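Local atomic coordinates of putative amino acid binding protein (Streptococcus mutans, PDB entry 4C0R), a protein that binds glutathione, held here as its oxidized disulfide, and probably delivers it to the cystine ABC importer TcyBC for uptake. Residues T13-Y18 / K164-T169; V92-K97 / L179-L184; A108-Q113 / K156-I161. All coordinates share one frame; numbering follows the deposited sequence.

Contact 1 (T13-Y18 / K164-T169). With GDS (oxidized glutathione disulfide), chain C.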
loop_
_atom_site.group_PDB
_atom_site.type_symbol
_atom_site.label_atom_id
_atom_site.label_comp_id
_atom_site.label_asym_id
_atom_site.label_seq_id
_atom_site.Cartn_x
_atom_site.Cartn_y
_atom_site.Cartn_z
ATOM N N THR A 13 1.150 4.594 6.626
ATOM C CA THR A 13 0.192 3.602 6.184
ATOM C C THR A 13 0.247 2.346 7.064
ATOM O O THR A 13 0.749 1.297 6.631
ATOM C CB THR A 13 0.410 3.268 4.691
ATOM O OG1 THR A 13 0.557 4.496 3.932
ATOM C CG2 THR A 13 -0.725 2.466 4.104
ATOM N N ASN A 14 -0.247 2.485 8.261
ATOM C CA ASN A 14 -0.265 1.369 9.197
ATOM C C ASN A 14 -1.163 0.285 8.624
ATOM O O ASN A 14 -2.243 0.598 8.174
ATOM C CB ASN A 14 -0.805 1.930 10.515
ATOM C CG ASN A 14 -0.986 0.950 11.618
ATOM O OD1 ASN A 14 -0.566 -0.194 11.616
ATOM N ND2 ASN A 14 -1.708 1.429 12.637
ATOM N N PRO A 15 -0.735 -0.993 8.623
ATOM C CA PRO A 15 0.451 -1.593 9.236
ATOM C C PRO A 15 1.572 -1.949 8.277
ATOM O O PRO A 15 2.461 -2.685 8.627
ATOM C CB PRO A 15 -0.100 -2.863 9.817
ATOM C CG PRO A 15 -1.096 -3.295 8.779
ATOM C CD PRO A 15 -1.732 -2.036 8.267
ATOM N N PHE A 16 1.563 -1.380 7.072
ATOM C CA PHE A 16 2.609 -1.660 6.100
ATOM C C PHE A 16 3.870 -0.874 6.362
ATOM O O PHE A 16 4.973 -1.376 6.243
ATOM C CB PHE A 16 2.117 -1.458 4.630
ATOM C CG PHE A 16 1.334 -2.651 4.130
ATOM C CD1 PHE A 16 -0.030 -2.794 4.455
ATOM C CD2 PHE A 16 1.941 -3.656 3.412
ATOM C CE1 PHE A 16 -0.686 -3.890 4.068
ATOM C CE2 PHE A 16 1.259 -4.756 3.039
ATOM C CZ PHE A 16 -0.033 -4.883 3.363
ATOM N N SER A 17 3.668 0.376 6.731
ATOM C CA SER A 17 4.780 1.298 6.898
ATOM C C SER A 17 4.342 2.421 7.836
ATOM O O SER A 17 3.435 3.186 7.514
ATOM C CB SER A 17 5.305 1.839 5.585
ATOM O OG SER A 17 6.382 2.768 5.849
ATOM N N TYR A 18 4.948 2.476 9.008
ATOM C CA TYR A 18 4.520 3.439 10.063
ATOM C C TYR A 18 5.624 3.558 11.115
ATOM O O TYR A 18 6.536 2.779 11.163
ATOM C CB TYR A 18 3.198 3.028 10.738
ATOM C CG TYR A 18 3.205 1.748 11.543
ATOM C CD1 TYR A 18 3.060 0.496 10.919
ATOM C CD2 TYR A 18 3.339 1.769 12.910
ATOM C CE1 TYR A 18 3.100 -0.653 11.629
ATOM C CE2 TYR A 18 3.347 0.575 13.642
ATOM C CZ TYR A 18 3.222 -0.619 12.984
ATOM O OH TYR A 18 3.211 -1.819 13.674
ATOM N N LYS A 164 -8.085 -3.183 2.473
ATOM C CA LYS A 164 -8.719 -3.701 3.653
ATOM C C LYS A 164 -7.820 -3.736 4.870
ATOM O O LYS A 164 -8.260 -3.398 5.932
ATOM C CB LYS A 164 -9.194 -5.130 3.361
ATOM C CG LYS A 164 -10.099 -5.712 4.412
ATOM C CD LYS A 164 -10.847 -6.906 3.841
ATOM C CE LYS A 164 -11.980 -7.313 4.782
ATOM N NZ LYS A 164 -12.672 -8.486 4.242
ATOM N N ILE A 165 -6.582 -4.196 4.728
ATOM C CA ILE A 165 -5.754 -4.413 5.897
ATOM C C ILE A 165 -5.541 -3.079 6.657
ATOM O O ILE A 165 -5.753 -3.001 7.883
ATOM C CB ILE A 165 -4.438 -5.074 5.521
ATOM C CG1 ILE A 165 -4.623 -6.509 5.009
ATOM C CG2 ILE A 165 -3.492 -5.081 6.752
ATOM C CD1 ILE A 165 -3.439 -7.103 4.333
ATOM N N SER A 166 -5.201 -1.999 5.956
ATOM C CA SER A 166 -5.046 -0.727 6.632
ATOM C C SER A 166 -6.374 -0.165 7.121
ATOM O O SER A 166 -6.455 0.369 8.200
ATOM C CB SER A 166 -4.355 0.323 5.763
ATOM O OG SER A 166 -2.982 0.046 5.634
ATOM N N ALA A 167 -7.419 -0.295 6.298
ATOM C CA ALA A 167 -8.723 0.225 6.722
ATOM C C ALA A 167 -9.144 -0.388 8.053
ATOM O O ALA A 167 -9.556 0.319 8.975
ATOM C CB ALA A 167 -9.771 -0.028 5.666
ATOM N N GLU A 168 -9.095 -1.703 8.121
ATOM C CA GLU A 168 -9.529 -2.435 9.306
ATOM C C GLU A 168 -8.636 -2.115 10.492
ATOM O O GLU A 168 -9.107 -1.900 11.618
ATOM C CB GLU A 168 -9.631 -3.931 9.022
ATOM C CG GLU A 168 -10.762 -4.260 8.052
ATOM C CD GLU A 168 -11.051 -5.722 7.945
ATOM O OE1 GLU A 168 -10.124 -6.551 8.038
ATOM O OE2 GLU A 168 -12.239 -6.021 7.726
ATOM N N THR A 169 -7.338 -2.052 10.234
ATOM C CA THR A 169 -6.390 -1.784 11.306
ATOM C C THR A 169 -6.638 -0.430 11.953
ATOM O O THR A 169 -6.697 -0.310 13.176
ATOM C CB THR A 169 -4.932 -1.848 10.780
ATOM O OG1 THR A 169 -4.632 -3.189 10.354
ATOM C CG2 THR A 169 -3.972 -1.362 11.821
HETATM C CD1 GDS C . 0.583 12.416 0.590
HETATM N N2 GDS C . -0.438 11.903 1.514
HETATM C CA2 GDS C . 0.043 11.022 2.516
HETATM C C2 GDS C . 0.605 11.590 3.771
HETATM O O2 GDS C . 1.406 10.930 4.466
HETATM C CB2 GDS C . 0.059 9.547 2.399
HETATM S SG2 GDS C . -0.773 8.943 0.946
HETATM N N3 GDS C . 0.188 12.925 4.146
HETATM C CA3 GDS C . 0.780 13.563 5.321
HETATM C C3 GDS C . 1.750 14.580 4.723
HETATM O OE3 GDS C . 1.920 15.717 5.264
HETATM O OE4 GDS C . 2.406 14.339 3.668
HETATM N N4 GDS C . -2.485 6.214 0.570
HETATM C CA4 GDS C . -3.710 6.742 1.121
HETATM C C4 GDS C . -4.625 7.175 0.030
HETATM O OE5 GDS C . -4.514 6.717 -1.149
HETATM O OE6 GDS C . -5.553 7.969 0.349
HETATM C C5 GDS C . -1.444 5.825 1.469
HETATM O O5 GDS C . -1.620 5.905 2.684
HETATM C CA5 GDS C . -0.202 5.435 0.803
HETATM N N5 GDS C . -0.269 4.725 -0.406
HETATM C CB5 GDS C . 0.907 6.421 0.967
HETATM S SG5 GDS C . 0.583 7.851 -0.100
HETATM C CA6 GDS C . -2.236 1.738 -3.491
HETATM C C6 GDS C . -1.251 2.135 -4.580
HETATM O OE7 GDS C . -1.392 3.256 -5.140
HETATM O OE8 GDS C . -0.308 1.374 -4.905
HETATM N N6 GDS C . -1.997 0.316 -3.178
HETATM C CB6 GDS C . -2.098 2.607 -2.295
HETATM C CG6 GDS C . -0.599 2.797 -1.967
HETATM C CD6 GDS C . -0.527 3.362 -0.564
HETATM O O6 GDS C . -0.652 2.708 0.481
#

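Contact 2 (V92-K97 / L179-L184)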
loop_
_atom_site.group_PDB
_atom_site.type_symbol
_atom_site.label_atom_id
_atom_site.label_comp_id
_atom_site.label_asym_id
_atom_site.label_seq_id
_atom_site.Cartn_x
_atom_site.Cartn_y
_atom_site.Cartn_z
ATOM N N VAL A 92 -11.547 -2.241 -0.024
ATOM C CA VAL A 92 -12.843 -2.041 0.638
ATOM C C VAL A 92 -13.320 -0.577 0.509
ATOM O O VAL A 92 -12.555 0.343 0.242
ATOM C CB VAL A 92 -12.837 -2.401 2.124
ATOM C CG1 VAL A 92 -12.535 -3.824 2.298
ATOM C CG2 VAL A 92 -11.827 -1.498 2.921
ATOM N N LEU A 93 -14.624 -0.410 0.681
ATOM C CA LEU A 93 -15.277 0.831 0.807
ATOM C C LEU A 93 -15.510 1.044 2.301
ATOM O O LEU A 93 -16.123 0.217 2.960
ATOM C CB LEU A 93 -16.618 0.671 0.075
ATOM C CG LEU A 93 -17.610 1.743 -0.203
ATOM C CD1 LEU A 93 -16.977 3.030 -0.705
ATOM C CD2 LEU A 93 -18.585 1.168 -1.237
ATOM N N VAL A 94 -15.001 2.132 2.845
ATOM C CA VAL A 94 -15.194 2.510 4.217
ATOM C C VAL A 94 -16.306 3.567 4.263
ATOM O O VAL A 94 -16.206 4.598 3.620
ATOM C CB VAL A 94 -13.933 3.152 4.809
ATOM C CG1 VAL A 94 -14.149 3.529 6.262
ATOM C CG2 VAL A 94 -12.736 2.192 4.645
ATOM N N VAL A 95 -17.348 3.271 5.016
ATOM C CA VAL A 95 -18.522 4.124 5.137
ATOM C C VAL A 95 -19.044 4.031 6.552
ATOM O O VAL A 95 -18.741 3.087 7.283
ATOM C CB VAL A 95 -19.689 3.669 4.191
ATOM C CG1 VAL A 95 -19.296 3.813 2.694
ATOM C CG2 VAL A 95 -20.120 2.257 4.534
ATOM N N PRO A 96 -19.836 5.033 6.957
ATOM C CA PRO A 96 -20.518 4.930 8.242
ATOM C C PRO A 96 -21.416 3.717 8.259
ATOM O O PRO A 96 -21.958 3.293 7.260
ATOM C CB PRO A 96 -21.349 6.225 8.270
ATOM C CG PRO A 96 -20.642 7.151 7.376
ATOM C CD PRO A 96 -20.148 6.277 6.248
ATOM N N LYS A 97 -21.573 3.109 9.434
ATOM C CA LYS A 97 -22.456 1.988 9.541
ATOM C C LYS A 97 -23.850 2.469 9.090
ATOM O O LYS A 97 -24.249 3.619 9.308
ATOM C CB LYS A 97 -22.482 1.523 10.995
ATOM C CG LYS A 97 -21.194 0.866 11.450
ATOM C CD LYS A 97 -21.305 0.486 12.923
ATOM C CE LYS A 97 -20.090 -0.305 13.347
ATOM N NZ LYS A 97 -20.126 -0.465 14.819
ATOM N N LEU A 179 -17.878 3.202 11.925
ATOM C CA LEU A 179 -17.526 2.884 10.536
ATOM C C LEU A 179 -17.569 1.402 10.296
ATOM O O LEU A 179 -17.365 0.587 11.218
ATOM C CB LEU A 179 -16.109 3.389 10.177
ATOM C CG LEU A 179 -15.883 4.909 10.197
ATOM C CD1 LEU A 179 -14.443 5.249 9.831
ATOM C CD2 LEU A 179 -16.875 5.586 9.263
ATOM N N LYS A 180 -17.805 1.040 9.049
ATOM C CA LYS A 180 -17.687 -0.338 8.625
ATOM C C LYS A 180 -16.951 -0.393 7.286
ATOM O O LYS A 180 -16.726 0.631 6.634
ATOM C CB LYS A 180 -19.057 -0.960 8.472
ATOM C CG LYS A 180 -19.904 -0.297 7.423
ATOM C CD LYS A 180 -21.185 -1.059 7.204
ATOM C CE LYS A 180 -21.990 -0.412 6.107
ATOM N NZ LYS A 180 -23.256 -1.171 5.847
ATOM N N VAL A 181 -16.575 -1.602 6.898
ATOM C CA VAL A 181 -15.964 -1.849 5.630
ATOM C C VAL A 181 -16.829 -2.790 4.796
ATOM O O VAL A 181 -17.495 -3.694 5.314
ATOM C CB VAL A 181 -14.478 -2.354 5.736
ATOM C CG1 VAL A 181 -13.660 -1.486 6.694
ATOM C CG2 VAL A 181 -14.376 -3.786 6.056
ATOM N N ILE A 182 -16.871 -2.487 3.503
ATOM C CA ILE A 182 -17.567 -3.259 2.506
ATOM C C ILE A 182 -16.547 -3.766 1.498
ATOM O O ILE A 182 -15.860 -2.969 0.858
ATOM C CB ILE A 182 -18.644 -2.402 1.765
ATOM C CG1 ILE A 182 -19.699 -1.918 2.774
ATOM C CG2 ILE A 182 -19.275 -3.180 0.584
ATOM C CD1 ILE A 182 -20.583 -0.817 2.185
ATOM N N ASP A 183 -16.506 -5.075 1.266
ATOM C CA ASP A 183 -15.598 -5.641 0.265
ATOM C C ASP A 183 -16.011 -5.253 -1.127
ATOM O O ASP A 183 -17.194 -5.304 -1.482
ATOM C CB ASP A 183 -15.539 -7.191 0.337
ATOM C CG ASP A 183 -14.990 -7.686 1.626
ATOM O OD1 ASP A 183 -13.954 -7.192 2.126
ATOM O OD2 ASP A 183 -15.614 -8.611 2.179
ATOM N N LEU A 184 -15.021 -4.896 -1.936
ATOM C CA LEU A 184 -15.191 -4.503 -3.322
ATOM C C LEU A 184 -14.637 -5.556 -4.272
ATOM O O LEU A 184 -13.785 -6.330 -3.919
ATOM C CB LEU A 184 -14.442 -3.185 -3.615
ATOM C CG LEU A 184 -15.025 -1.971 -2.908
ATOM C CD1 LEU A 184 -14.130 -0.766 -3.126
ATOM C CD2 LEU A 184 -16.426 -1.663 -3.404
#

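Contact 3 (A108-Q113 / K156-I161). With CD (cadmium ion), chain F; CD (cadmium ion), chain M; GDS (oxidized glutathione disulfide), chain C.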
loop_
_atom_site.group_PDB
_atom_site.type_symbol
_atom_site.label_atom_id
_atom_site.label_comp_id
_atom_site.label_asym_id
_atom_site.label_seq_id
_atom_site.Cartn_x
_atom_site.Cartn_y
_atom_site.Cartn_z
ATOM N N ALA A 108 -21.892 6.866 -6.348
ATOM C CA ALA A 108 -22.215 7.927 -7.324
ATOM C C ALA A 108 -22.871 9.105 -6.588
ATOM O O ALA A 108 -23.779 8.918 -5.767
ATOM C CB ALA A 108 -23.139 7.387 -8.418
ATOM N N GLY A 109 -22.391 10.304 -6.889
ATOM C CA GLY A 109 -22.901 11.518 -6.291
ATOM C C GLY A 109 -22.356 11.903 -4.919
ATOM O O GLY A 109 -22.664 12.964 -4.372
ATOM N N HIS A 110 -21.528 11.025 -4.338
ATOM C CA HIS A 110 -20.989 11.236 -3.017
ATOM C C HIS A 110 -19.538 11.800 -3.067
ATOM O O HIS A 110 -18.906 11.847 -4.125
ATOM C CB HIS A 110 -21.035 9.920 -2.268
ATOM C CG HIS A 110 -22.411 9.495 -1.836
ATOM N ND1 HIS A 110 -23.155 8.569 -2.541
ATOM C CD2 HIS A 110 -23.127 9.771 -0.711
ATOM C CE1 HIS A 110 -24.284 8.324 -1.895
ATOM N NE2 HIS A 110 -24.286 9.027 -0.776
ATOM N N SER A 111 -19.061 12.232 -1.917
ATOM C CA SER A 111 -17.772 12.903 -1.849
ATOM C C SER A 111 -16.761 12.019 -1.130
ATOM O O SER A 111 -17.101 11.316 -0.195
ATOM C CB SER A 111 -17.925 14.251 -1.141
ATOM O OG SER A 111 -16.777 15.081 -1.314
ATOM N N THR A 112 -15.513 12.092 -1.612
ATOM C CA THR A 112 -14.419 11.327 -1.053
ATOM C C THR A 112 -13.146 12.145 -1.172
ATOM O O THR A 112 -13.061 13.085 -1.945
ATOM C CB THR A 112 -14.252 9.984 -1.794
ATOM O OG1 THR A 112 -13.321 9.205 -1.051
ATOM C CG2 THR A 112 -13.698 10.142 -3.141
ATOM N N GLN A 113 -12.157 11.748 -0.398
ATOM C CA GLN A 113 -10.822 12.289 -0.466
ATOM C C GLN A 113 -9.919 11.281 -1.161
ATOM O O GLN A 113 -10.097 10.049 -1.006
ATOM C CB GLN A 113 -10.283 12.583 0.910
ATOM C CG GLN A 113 -10.961 13.856 1.552
ATOM C CD GLN A 113 -10.341 14.209 2.896
ATOM O OE1 GLN A 113 -10.419 13.464 3.849
ATOM N NE2 GLN A 113 -9.700 15.354 2.952
ATOM N N LYS A 156 -17.292 14.514 7.347
ATOM C CA LYS A 156 -16.806 15.520 6.460
ATOM C C LYS A 156 -16.803 15.094 5.013
ATOM O O LYS A 156 -16.845 15.918 4.086
ATOM C CB LYS A 156 -15.367 15.910 6.843
ATOM C CG LYS A 156 -15.288 16.583 8.174
ATOM C CD LYS A 156 -13.912 17.201 8.340
ATOM N N TYR A 157 -16.639 13.790 4.839
ATOM C CA TYR A 157 -16.690 13.164 3.523
ATOM C C TYR A 157 -17.493 11.899 3.681
ATOM O O TYR A 157 -17.683 11.423 4.783
ATOM C CB TYR A 157 -15.262 12.874 3.014
ATOM C CG TYR A 157 -14.528 14.141 2.762
ATOM C CD1 TYR A 157 -14.694 14.829 1.564
ATOM C CD2 TYR A 157 -13.720 14.677 3.748
ATOM C CE1 TYR A 157 -14.051 16.039 1.348
ATOM C CE2 TYR A 157 -13.089 15.903 3.540
ATOM C CZ TYR A 157 -13.256 16.553 2.352
ATOM O OH TYR A 157 -12.625 17.763 2.160
ATOM N N ASP A 158 -18.007 11.357 2.580
ATOM C CA ASP A 158 -19.001 10.314 2.671
ATOM C C ASP A 158 -18.469 8.874 2.695
ATOM O O ASP A 158 -19.111 7.985 3.229
ATOM C CB ASP A 158 -19.945 10.425 1.477
ATOM C CG ASP A 158 -20.677 11.788 1.395
ATOM O OD1 ASP A 158 -20.962 12.381 2.451
ATOM O OD2 ASP A 158 -20.951 12.197 0.241
ATOM N N PHE A 159 -17.320 8.642 2.075
ATOM C CA PHE A 159 -16.753 7.311 2.007
ATOM C C PHE A 159 -15.265 7.425 1.738
ATOM O O PHE A 159 -14.812 8.503 1.289
ATOM C CB PHE A 159 -17.392 6.454 0.888
ATOM C CG PHE A 159 -17.069 6.893 -0.514
ATOM C CD1 PHE A 159 -17.859 7.810 -1.164
ATOM C CD2 PHE A 159 -15.981 6.374 -1.203
ATOM C CE1 PHE A 159 -17.591 8.186 -2.430
ATOM C CE2 PHE A 159 -15.701 6.725 -2.476
ATOM C CZ PHE A 159 -16.522 7.662 -3.115
ATOM N N LYS A 160 -14.532 6.320 1.954
ATOM C CA LYS A 160 -13.122 6.232 1.520
ATOM C C LYS A 160 -12.867 4.804 1.027
ATOM O O LYS A 160 -13.157 3.846 1.720
ATOM C CB LYS A 160 -12.165 6.560 2.672
ATOM C CG LYS A 160 -10.674 6.375 2.366
ATOM C CD LYS A 160 -10.188 7.309 1.273
ATOM C CE LYS A 160 -8.702 7.118 1.023
ATOM N NZ LYS A 160 -8.213 7.950 -0.094
ATOM N N ILE A 161 -12.310 4.698 -0.170
ATOM C CA ILE A 161 -11.879 3.424 -0.729
ATOM C C ILE A 161 -10.378 3.211 -0.462
ATOM O O ILE A 161 -9.555 4.086 -0.719
ATOM C CB ILE A 161 -12.129 3.306 -2.232
ATOM C CG1 ILE A 161 -13.621 3.462 -2.527
ATOM C CG2 ILE A 161 -11.598 1.982 -2.775
ATOM C CD1 ILE A 161 -13.921 3.577 -4.002
HETATM CD CD CD F . -25.544 9.037 0.966
HETATM CD CD CD M . -22.406 13.818 1.157
HETATM C CD1 GDS C . 0.583 12.416 0.590
HETATM N N2 GDS C . -0.438 11.903 1.514
HETATM C CA2 GDS C . 0.043 11.022 2.516
HETATM C C2 GDS C . 0.605 11.590 3.771
HETATM O O2 GDS C . 1.406 10.930 4.466
HETATM C CB2 GDS C . 0.059 9.547 2.399
HETATM S SG2 GDS C . -0.773 8.943 0.946
HETATM N N3 GDS C . 0.188 12.925 4.146
HETATM C CA3 GDS C . 0.780 13.563 5.321
HETATM C C3 GDS C . 1.750 14.580 4.723
HETATM O OE3 GDS C . 1.920 15.717 5.264
HETATM O OE4 GDS C . 2.406 14.339 3.668
HETATM N N4 GDS C . -2.485 6.214 0.570
HETATM C CA4 GDS C . -3.710 6.742 1.121
HETATM C C4 GDS C . -4.625 7.175 0.030
HETATM O OE5 GDS C . -4.514 6.717 -1.149
HETATM O OE6 GDS C . -5.553 7.969 0.349
HETATM C C5 GDS C . -1.444 5.825 1.469
HETATM O O5 GDS C . -1.620 5.905 2.684
HETATM C CA5 GDS C . -0.202 5.435 0.803
HETATM N N5 GDS C . -0.269 4.725 -0.406
HETATM C CB5 GDS C . 0.907 6.421 0.967
HETATM S SG5 GDS C . 0.583 7.851 -0.100
HETATM C CA6 GDS C . -2.236 1.738 -3.491
HETATM C C6 GDS C . -1.251 2.135 -4.580
HETATM O OE7 GDS C . -1.392 3.256 -5.140
HETATM O OE8 GDS C . -0.308 1.374 -4.905
HETATM N N6 GDS C . -1.997 0.316 -3.178
HETATM C CB6 GDS C . -2.098 2.607 -2.295
HETATM C CG6 GDS C . -0.599 2.797 -1.967
HETATM C CD6 GDS C . -0.527 3.362 -0.564
HETATM O O6 GDS C . -0.652 2.708 0.481
HETATM O O HOH W 1 -17.734 16.246 1.265
HETATM O O HOH W 2 -12.152 6.886 -2.060
HETATM O O HOH W 3 -12.507 9.983 1.903
HETATM O O HOH W 4 -9.582 17.517 0.625
HETATM O O HOH W 5 -27.462 10.353 0.682
HETATM O O HOH W 6 -20.341 15.165 1.937
HETATM O O HOH W 7 -23.325 13.711 -0.660
#

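Contact 1 (T13-Y18 / K164-T169)
Pro15 lays the CG-CD side of its ring against helix 164-169: CG meets the CG2 methyl of Ile165 at 3.6 Å, and CD lies near both Ser166 OG and Thr169 OG1. The two hydrophobic side chains cross at about a right angle. The same Ile165 methyl also approaches Phe16, coming obliquely to within 4.1 Å of Phe16 CE1, so one branch serves two residues of the turn. Ile165 can offer it because CG2 stands anti to its own backbone N while CG1, at chi1 -67°, swings to the N side and carries CD1 toward Phe16 CZ.

One hydrogen bond crosses the interface. Ser166 OG donates to Asn14 O over 2.7 Å, coming in well above the plane of the carbonyl. That carbonyl belongs to the cis peptide bond before Pro15. Further along the helix, the CG2 methyl of Thr169 lies 3.6 Å from Asn14 OD1, touching the amide group whose ND2 is hydrogen-bonded to Glu173. Thr169 OG1 turns back to Ile165 O, which thereby accepts from both OG1 and Thr169 N, from opposite faces of its plane.

At the turn, Phe16 N and Ser17 N both bond to Thr13 O, a classic beta bulge. Thr13 spans turn and ligand: its CG2 touches Ser166 OG, and its OG1 donates to O5 of the glutathione disulfide at 2.9 Å, while also pairing with Asn68 ND2. In this two-lobed family the contact probably joins the lobes beside the disulfide, consistent with a closed form. The hairpin turn between strands 12-13 and 17-20 is pressed against the start of helix 164-173, with Leu228 of helix 219-228 touching Pro15, Phe16 and Ile165, and strand 81-96 passing beside Phe16 and Ala167.

Contact 2 (V92-K97 / L179-L184)
Val95 turns CG1 anti to its carbonyl carbon (chi1 -65°), which leaves CG2 between the backbone N and the carbonyl carbon, where the methyl reaches CE of Lys180 at 3.6 Å and CD1 of Ile182 at 3.9 Å. Lys180 meets it with CG in the corresponding position (chi1 62°) and an extended chain beyond, so that the aliphatic length of the lysine crosses the valine. Lys97 joins from the end of the strand, its CG close to Lys180 CB and its CE 3.6 Å from Leu179 O, while its NZ is hydrogen-bonded to Asp177 O.

Leu93 and Ile182 lie on the same face of the sheet as Val95 and Lys180 and meet CB to CB. Leu184, just past the strand, sets CD2 at 4.2 Å from Leu93 CD2. On the other face Val92 CG2 packs on Val181 CB, Val94 faces Val181, and Leu179 curls its CD1 to 4.0 Å from Val94 CG1 although its CB sets off away from the partner strand.

The backbones run antiparallel, 153° apart. Leu93 with Ile182 and Val95 with Lys180 are the hydrogen-bonded pairs, each closed by two N-H...O bonds; the one from Lys180 N to Val95 O is 2.9 Å and runs nearly along the C=O axis. In the non-hydrogen-bonded pairs between and beyond them, CA-H groups of Val92, Val94, Leu179 and Val181 approach the same four carbonyl oxygens in CA-H...O contacts.

This antiparallel pair belongs to the mixed sheet, probably in the second lobe of the binding protein, where strand 81-96 lies between 160-163 (through Val92 and Val94) and 179-183. Helix 164-173 covers the Val92 and Val181 face, helix 145-153 receives Leu179 and Pro96, and Phe159 and Ile161 touch Leu93 on the other face.

Contact 3 (A108-Q113 / K156-I161)
The touching parts of the two backbones run 74° apart, one the start of strand 111-114 and the other the loop leading into strand 160-163, and they are pinned where Asp158 N donates to Ser111 O at 2.9 Å. Asp158 returns the bond with its side chain: OD2 accepts from Ser111 N, met from above the carboxylate plane. Both of its oxygens also bind a cadmium ion, which two waters bind as well. The carboxylate stands at the edge of the His110 ring, the two planes nearly perpendicular, while His110 NE2 binds a second cadmium at 2.1 Å, a site shared with Asp100.

Gln113 lies flat over one face of Tyr157. CG makes a CH-pi contact above the ring centre, 3.4 Å from the centroid, and the amide continues over the CE2 side with its plane only 7° from that of the ring. OE1 is held by Asn151. Phe159 has its ring turned between its own N and carbonyl carbon by a chi1 of 69°; Thr112 CB makes a CH-pi contact over the face of Phe159, offset toward its rim, while His110 CB comes to the edge.

Two polar bonds finish the junction. Thr112 OG1 donates to Phe159 O from above the carbonyl plane, and the oxygen also takes a bond from a water held by Gln113 N. Lys160, bent at chi2, sends NZ to Gln113 O at 3.0 Å and onward to OE6 of glutathione disulfide at 2.7 Å, with Gln148 as a further partner. The backbone carbonyl thus steadies a ligand-binding ammonium, which probably offsets the ligand carboxylate charge, at the pocket of a family 3 solute-binding protein.

Contact 1 is buried near the middle of the chain, whereas contacts 2 and 3 lie farther out and are only partly buried. Contacts 2 and 3 both reach the sheet in which strand 81-96 pairs with 179-183 and 160-163, while 111-114 belongs to a separate small sheet. Contact 1 joins contact 2 through helix 164-173, whose Lys164 forms a salt bridge to Asp183. Their chemistry follows their place: a turn docked on a helix by small apolar contacts and one hydroxyl, a regular backbone ladder with aliphatic faces, and a junction rich in rings, waters and cadmium. Contacts 1 and 3 each send one polar group to the glutathione disulfide.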